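Local coordinates for protein transmembrane oligosaccharyl transferase, putative (Archaeoglobus fulgidus, PDB 3VGP) that is probably a membrane-bound archaeal oligosaccharyl transferase of the AglB family, present here as its C-terminal globular domain, at residues H137-R148 against E152-V162. The protein carries 1 engineered substitution. Sequence-based numbering, arbitrary orientation.
Sequences HMENAENLTHFR and EFGDVKIFEVV
Lys157 lays its side chain over one face of the His137 ring, with CE 4.0 Å from the ring centroid in a CH-pi contact. The lysine belongs to the second strand of an antiparallel beta hairpin, 147-153 with 156-161, closed by a type II' turn from Phe153 to Val156; the histidine sits at the end of helix 132-138, and the link from helix to hairpin runs alongside the same strand. Beyond CG the lysine chain is extended, which carries NZ past the imidazole to two carbonyl oxygens. NZ donates to the backbone O of His137 at 2.6 Å, in the carbonyl plane, and to Asn140 OD1 at 2.7 Å, there tilted 25° from the amide carbonyl plane. One ammonium group thus ties the helix end and the type I' turn of Glu139 to Glu142 to the hairpin strand. The imidazole is held from elsewhere: ND1 is hydrogen-bonded to Thr91 OG1, at the end of strand 88-91, and NE2 to Asp93 OD1 just beyond it, while Asp155 O lies at the ring edge, 3.1 Å from His137 CE1.

Two residues along from Lys157, Phe159 points its ring at the turn residues Asn140 and Ala141. Its CE1 packs against Ala141 CB at 3.7 Å, and the backbone carbon of Asn140 meets the ring edge in plane. At the open end of the hairpin, Arg148 and Glu160 form a hydrogen-bonded antiparallel pair, and the neighbouring non-hydrogen-bonded pair sets Phe147 and Val161 side by side on the face packed by helix 74-84, Phe147 CE1 4.1 Å from Val161 CG2. Glu160 OE2 forms a salt bridge with Arg87. One last bond extends the pairing, from Val162 N to His146 O at 2.8 Å, nearly straight at the hydrogen (170°) although the donor stands well above the carbonyl plane.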
ATOM      1  N   HIS A 137       6.926   4.186   5.632  1.00 17.07           N
ATOM      2  CA  HIS A 137       6.734   5.627   5.562  1.00 17.15           C
ATOM      3  C   HIS A 137       7.536   6.506   6.516  1.00 17.99           C
ATOM      4  O   HIS A 137       8.035   7.558   6.110  1.00 20.47           O
ATOM      5  CB  HIS A 137       5.250   5.948   5.727  1.00 16.30           C
ATOM      6  CG  HIS A 137       4.851   7.267   5.147  1.00 14.97           C
ATOM      7  ND1 HIS A 137       4.660   7.455   3.795  1.00 16.34           N
ATOM      8  CD2 HIS A 137       4.619   8.466   5.732  1.00 16.42           C
ATOM      9  CE1 HIS A 137       4.324   8.714   3.573  1.00 18.17           C
ATOM     10  NE2 HIS A 137       4.293   9.347   4.731  1.00 18.32           N
HETATM   11  N   MSE A 138       7.649   6.101   7.776  1.00 19.84           N
HETATM   12  CA  MSE A 138       8.375   6.910   8.754  1.00 22.96           C
HETATM   13  C   MSE A 138       9.889   6.767   8.677  1.00 22.66           C
HETATM   14  O   MSE A 138      10.612   7.700   9.021  1.00 24.84           O
HETATM   15  CB  MSE A 138       7.933   6.571  10.183  1.00 26.69           C
HETATM   16  CG  MSE A 138       6.434   6.548  10.419  1.00 33.56           C
HETATM   17 SE   MSE A 138       5.442   7.978   9.620  1.00 44.43          SE
HETATM   18  CE  MSE A 138       4.304   6.888   8.552  1.00 43.33           C
ATOM     19  N   GLU A 139      10.373   5.611   8.223  1.00 22.38           N
ATOM     20  CA  GLU A 139      11.815   5.379   8.143  1.00 22.58           C
ATOM     21  C   GLU A 139      12.330   5.140   6.729  1.00 22.21           C
ATOM     22  O   GLU A 139      13.481   4.750   6.555  1.00 22.83           O
ATOM     23  CB  GLU A 139      12.207   4.174   9.002  1.00 23.27           C
ATOM     24  CG  GLU A 139      11.723   4.225  10.433  1.00 26.81           C
ATOM     25  CD  GLU A 139      12.311   3.115  11.282  1.00 27.53           C
ATOM     26  OE1 GLU A 139      12.481   1.988  10.766  1.00 26.86           O
ATOM     27  OE2 GLU A 139      12.594   3.365  12.474  1.00 31.42           O
ATOM     28  N   ASN A 140      11.483   5.370   5.728  1.00 20.51           N
ATOM     29  CA  ASN A 140      11.855   5.164   4.330  1.00 19.10           C
ATOM     30  C   ASN A 140      12.456   3.785   4.051  1.00 18.29           C
ATOM     31  O   ASN A 140      13.338   3.640   3.208  1.00 17.70           O
ATOM     32  CB  ASN A 140      12.821   6.263   3.859  1.00 22.35           C
ATOM     33  CG  ASN A 140      12.136   7.605   3.683  1.00 22.79           C
ATOM     34  OD1 ASN A 140      10.932   7.673   3.435  1.00 23.40           O
ATOM     35  ND2 ASN A 140      12.904   8.682   3.791  1.00 25.78           N
ATOM     36  N   ALA A 141      11.961   2.775   4.762  1.00 17.97           N
ATOM     37  CA  ALA A 141      12.410   1.393   4.602  1.00 18.91           C
ATOM     38  C   ALA A 141      13.888   1.178   4.906  1.00 20.78           C
ATOM     39  O   ALA A 141      14.480   0.197   4.460  1.00 18.97           O
ATOM     40  CB  ALA A 141      12.095   0.905   3.175  1.00 18.29           C
ATOM     41  N   GLU A 142      14.484   2.082   5.672  1.00 20.61           N
ATOM     42  CA  GLU A 142      15.898   1.949   6.003  1.00 22.90           C
ATOM     43  C   GLU A 142      16.172   0.662   6.768  1.00 23.21           C
ATOM     44  O   GLU A 142      17.244   0.070   6.633  1.00 25.20           O
ATOM     45  CB  GLU A 142      16.357   3.150   6.819  1.00 24.39           C
ATOM     46  N   ASN A 143      15.201   0.229   7.566  1.00 22.91           N
ATOM     47  CA  ASN A 143      15.345  -0.981   8.362  1.00 24.90           C
ATOM     48  C   ASN A 143      14.566  -2.165   7.813  1.00 23.77           C
ATOM     49  O   ASN A 143      14.256  -3.104   8.543  1.00 23.75           O
ATOM     50  CB  ASN A 143      14.920  -0.705   9.804  1.00 26.49           C
ATOM     51  CG  ASN A 143      15.719   0.405  10.434  1.00 31.64           C
ATOM     52  OD1 ASN A 143      16.922   0.513  10.211  1.00 36.06           O
ATOM     53  ND2 ASN A 143      15.060   1.242  11.227  1.00 35.08           N
ATOM     54  N   LEU A 144      14.243  -2.112   6.525  1.00 21.86           N
ATOM     55  CA  LEU A 144      13.521  -3.195   5.865  1.00 20.94           C
ATOM     56  C   LEU A 144      14.440  -3.775   4.796  1.00 22.10           C
ATOM     57  O   LEU A 144      15.032  -3.033   4.019  1.00 24.40           O
ATOM     58  CB  LEU A 144      12.241  -2.668   5.221  1.00 21.14           C
ATOM     59  CG  LEU A 144      11.164  -2.159   6.181  1.00 21.02           C
ATOM     60  CD1 LEU A 144      10.000  -1.589   5.387  1.00 21.63           C
ATOM     61  CD2 LEU A 144      10.696  -3.289   7.073  1.00 22.00           C
ATOM     62  N   THR A 145      14.557  -5.098   4.754  1.00 22.09           N
ATOM     63  CA  THR A 145      15.440  -5.733   3.780  1.00 22.66           C
ATOM     64  C   THR A 145      14.790  -6.055   2.437  1.00 21.25           C
ATOM     65  O   THR A 145      15.489  -6.226   1.441  1.00 20.51           O
ATOM     66  CB  THR A 145      16.035  -7.046   4.337  1.00 24.69           C
ATOM     67  OG1 THR A 145      15.009  -8.040   4.428  1.00 29.19           O
ATOM     68  CG2 THR A 145      16.627  -6.814   5.723  1.00 27.18           C
ATOM     69  N   HIS A 146      13.464  -6.127   2.404  1.00 19.97           N
ATOM     70  CA  HIS A 146      12.763  -6.474   1.171  1.00 19.88           C
ATOM     71  C   HIS A 146      12.062  -5.320   0.464  1.00 18.49           C
ATOM     72  O   HIS A 146      11.346  -5.538  -0.511  1.00 19.85           O
ATOM     73  CB  HIS A 146      11.740  -7.576   1.450  1.00 23.54           C
ATOM     74  CG  HIS A 146      12.338  -8.830   2.005  1.00 28.08           C
ATOM     75  ND1 HIS A 146      13.183  -9.638   1.275  1.00 30.86           N
ATOM     76  CD2 HIS A 146      12.231  -9.403   3.227  1.00 30.06           C
ATOM     77  CE1 HIS A 146      13.571 -10.655   2.023  1.00 31.33           C
ATOM     78  NE2 HIS A 146      13.007 -10.537   3.212  1.00 33.22           N
ATOM     79  N   PHE A 147      12.274  -4.099   0.940  1.00 17.92           N
ATOM     80  CA  PHE A 147      11.629  -2.937   0.341  1.00 15.95           C
ATOM     81  C   PHE A 147      12.599  -1.780   0.184  1.00 17.11           C
ATOM     82  O   PHE A 147      13.373  -1.484   1.090  1.00 18.65           O
ATOM     83  CB  PHE A 147      10.445  -2.504   1.212  1.00 17.71           C
ATOM     84  CG  PHE A 147       9.432  -3.588   1.419  1.00 15.90           C
ATOM     85  CD1 PHE A 147       8.442  -3.819   0.477  1.00 15.98           C
ATOM     86  CD2 PHE A 147       9.502  -4.417   2.535  1.00 17.32           C
ATOM     87  CE1 PHE A 147       7.533  -4.862   0.637  1.00 17.37           C
ATOM     88  CE2 PHE A 147       8.601  -5.461   2.705  1.00 17.50           C
ATOM     89  CZ  PHE A 147       7.613  -5.687   1.754  1.00 16.95           C
ATOM     90  N   ARG A 148      12.548  -1.133  -0.975  1.00 16.64           N
ATOM     91  CA  ARG A 148      13.422  -0.008  -1.269  1.00 17.42           C
ATOM     92  C   ARG A 148      12.635   1.213  -1.757  1.00 16.15           C
ATOM     93  O   ARG A 148      11.835   1.113  -2.685  1.00 15.52           O
ATOM     94  CB  ARG A 148      14.437  -0.428  -2.345  1.00 17.20           C
ATOM     95  CG  ARG A 148      15.333   0.688  -2.855  1.00 20.70           C
ATOM     96  CD  ARG A 148      16.268   0.177  -3.951  1.00 25.33           C
ATOM     97  NE  ARG A 148      17.185   1.221  -4.403  1.00 26.60           N
ATOM     98  CZ  ARG A 148      18.104   1.058  -5.349  1.00 28.44           C
ATOM     99  NH1 ARG A 148      18.239  -0.114  -5.957  1.00 26.50           N
ATOM    100  NH2 ARG A 148      18.888   2.072  -5.688  1.00 28.33           N
ATOM    101  N   GLU A 152       9.277   9.497  -4.977  1.00 20.38           N
ATOM    102  CA  GLU A 152       8.426  10.281  -4.093  1.00 22.77           C
ATOM    103  C   GLU A 152       7.775  11.424  -4.854  1.00 23.41           C
ATOM    104  O   GLU A 152       8.411  12.078  -5.680  1.00 24.93           O
ATOM    105  CB  GLU A 152       9.238  10.856  -2.933  1.00 24.36           C
ATOM    106  CG  GLU A 152       9.629   9.850  -1.874  1.00 31.22           C
ATOM    107  CD  GLU A 152      10.295  10.507  -0.684  1.00 35.14           C
ATOM    108  OE1 GLU A 152      11.410  11.041  -0.846  1.00 40.28           O
ATOM    109  OE2 GLU A 152       9.699  10.500   0.413  1.00 39.21           O
ATOM    110  N   PHE A 153       6.500  11.655  -4.567  1.00 23.50           N
ATOM    111  CA  PHE A 153       5.733  12.724  -5.197  1.00 23.24           C
ATOM    112  C   PHE A 153       4.981  13.373  -4.049  1.00 23.43           C
ATOM    113  O   PHE A 153       3.909  12.914  -3.663  1.00 23.56           O
ATOM    114  CB  PHE A 153       4.756  12.137  -6.219  1.00 24.03           C
ATOM    115  CG  PHE A 153       5.430  11.504  -7.405  1.00 24.60           C
ATOM    116  CD1 PHE A 153       5.853  12.280  -8.480  1.00 26.96           C
ATOM    117  CD2 PHE A 153       5.664  10.132  -7.437  1.00 24.15           C
ATOM    118  CE1 PHE A 153       6.502  11.700  -9.572  1.00 27.62           C
ATOM    119  CE2 PHE A 153       6.313   9.541  -8.523  1.00 25.05           C
ATOM    120  CZ  PHE A 153       6.731  10.327  -9.592  1.00 26.44           C
ATOM    121  N   GLY A 154       5.549  14.440  -3.495  1.00 24.02           N
ATOM    122  CA  GLY A 154       4.921  15.078  -2.355  1.00 23.92           C
ATOM    123  C   GLY A 154       5.180  14.128  -1.200  1.00 22.97           C
ATOM    124  O   GLY A 154       6.331  13.785  -0.932  1.00 23.86           O
ATOM    125  N   ASP A 155       4.129  13.680  -0.521  1.00 22.10           N
ATOM    126  CA  ASP A 155       4.317  12.741   0.579  1.00 21.30           C
ATOM    127  C   ASP A 155       3.931  11.329   0.153  1.00 21.53           C
ATOM    128  O   ASP A 155       3.873  10.416   0.975  1.00 20.33           O
ATOM    129  CB  ASP A 155       3.514  13.155   1.815  1.00 23.60           C
ATOM    130  CG  ASP A 155       2.044  13.341   1.525  1.00 25.47           C
ATOM    131  OD1 ASP A 155       1.687  14.362   0.904  1.00 28.42           O
ATOM    132  OD2 ASP A 155       1.243  12.465   1.915  1.00 24.74           O
ATOM    133  N   VAL A 156       3.660  11.158  -1.138  1.00 19.11           N
ATOM    134  CA  VAL A 156       3.324   9.845  -1.674  1.00 18.70           C
ATOM    135  C   VAL A 156       4.667   9.162  -1.933  1.00 19.02           C
ATOM    136  O   VAL A 156       5.479   9.664  -2.713  1.00 21.34           O
ATOM    137  CB  VAL A 156       2.540   9.951  -3.004  1.00 17.44           C
ATOM    138  CG1 VAL A 156       2.178   8.560  -3.510  1.00 19.07           C
ATOM    139  CG2 VAL A 156       1.283  10.774  -2.804  1.00 18.41           C
ATOM    140  N   LYS A 157       4.901   8.031  -1.275  1.00 17.60           N
ATOM    141  CA  LYS A 157       6.162   7.312  -1.431  1.00 17.38           C
ATOM    142  C   LYS A 157       5.964   5.981  -2.146  1.00 17.78           C
ATOM    143  O   LYS A 157       5.065   5.217  -1.804  1.00 17.95           O
ATOM    144  CB  LYS A 157       6.803   7.063  -0.062  1.00 16.74           C
ATOM    145  CG  LYS A 157       7.094   8.330   0.726  1.00 14.98           C
ATOM    146  CD  LYS A 157       7.808   8.031   2.034  1.00 17.63           C
ATOM    147  CE  LYS A 157       8.030   9.317   2.830  1.00 21.08           C
ATOM    148  NZ  LYS A 157       8.785   9.092   4.088  1.00 23.03           N
ATOM    149  N   ILE A 158       6.809   5.715  -3.139  1.00 14.79           N
ATOM    150  CA  ILE A 158       6.734   4.471  -3.899  1.00 16.60           C
ATOM    151  C   ILE A 158       7.907   3.577  -3.520  1.00 15.60           C
ATOM    152  O   ILE A 158       9.066   3.970  -3.645  1.00 14.60           O
ATOM    153  CB  ILE A 158       6.770   4.736  -5.423  1.00 15.74           C
ATOM    154  CG1 ILE A 158       5.563   5.589  -5.828  1.00 16.51           C
ATOM    155  CG2 ILE A 158       6.740   3.414  -6.189  1.00 18.09           C
ATOM    156  CD1 ILE A 158       5.542   5.965  -7.290  1.00 14.97           C
ATOM    157  N   PHE A 159       7.592   2.379  -3.042  1.00 13.95           N
ATOM    158  CA  PHE A 159       8.599   1.407  -2.637  1.00 13.84           C
ATOM    159  C   PHE A 159       8.584   0.243  -3.614  1.00 16.02           C
ATOM    160  O   PHE A 159       7.520  -0.201  -4.039  1.00 15.55           O
ATOM    161  CB  PHE A 159       8.288   0.879  -1.236  1.00 14.20           C
ATOM    162  CG  PHE A 159       8.355   1.928  -0.160  1.00 12.55           C
ATOM    163  CD1 PHE A 159       9.539   2.160   0.529  1.00 14.62           C
ATOM    164  CD2 PHE A 159       7.234   2.688   0.156  1.00 14.68           C
ATOM    165  CE1 PHE A 159       9.609   3.129   1.519  1.00 15.31           C
ATOM    166  CE2 PHE A 159       7.292   3.664   1.145  1.00 15.27           C
ATOM    167  CZ  PHE A 159       8.479   3.886   1.829  1.00 15.29           C
ATOM    168  N   GLU A 160       9.762  -0.244  -3.979  1.00 14.51           N
ATOM    169  CA  GLU A 160       9.831  -1.385  -4.875  1.00 15.21           C
ATOM    170  C   GLU A 160      10.138  -2.614  -4.034  1.00 16.47           C
ATOM    171  O   GLU A 160      10.947  -2.564  -3.104  1.00 16.55           O
ATOM    172  CB  GLU A 160      10.923  -1.180  -5.931  1.00 18.11           C
ATOM    173  CG  GLU A 160      11.031  -2.321  -6.937  1.00 22.21           C
ATOM    174  CD  GLU A 160      11.883  -1.956  -8.141  1.00 25.46           C
ATOM    175  OE1 GLU A 160      12.962  -1.359  -7.946  1.00 25.95           O
ATOM    176  OE2 GLU A 160      11.480  -2.274  -9.281  1.00 27.17           O
ATOM    177  N   VAL A 161       9.464  -3.713  -4.341  1.00 14.32           N
ATOM    178  CA  VAL A 161       9.690  -4.956  -3.625  1.00 16.53           C
ATOM    179  C   VAL A 161      10.986  -5.562  -4.159  1.00 17.20           C
ATOM    180  O   VAL A 161      11.123  -5.787  -5.360  1.00 18.50           O
ATOM    181  CB  VAL A 161       8.530  -5.936  -3.861  1.00 16.75           C
ATOM    182  CG1 VAL A 161       8.789  -7.240  -3.127  1.00 16.96           C
ATOM    183  CG2 VAL A 161       7.237  -5.307  -3.384  1.00 16.33           C
ATOM    184  N   VAL A 162      11.933  -5.815  -3.264  1.00 16.99           N
ATOM    185  CA  VAL A 162      13.220  -6.381  -3.651  1.00 18.79           C
ATOM    186  C   VAL A 162      13.083  -7.874  -3.908  1.00 20.36           C
ATOM    187  O   VAL A 162      12.775  -8.641  -2.998  1.00 19.97           O
ATOM    188  CB  VAL A 162      14.274  -6.155  -2.547  1.00 19.24           C
ATOM    189  CG1 VAL A 162      15.617  -6.715  -2.981  1.00 22.33           C
ATOM    190  CG2 VAL A 162      14.392  -4.674  -2.244  1.00 18.55           C
TER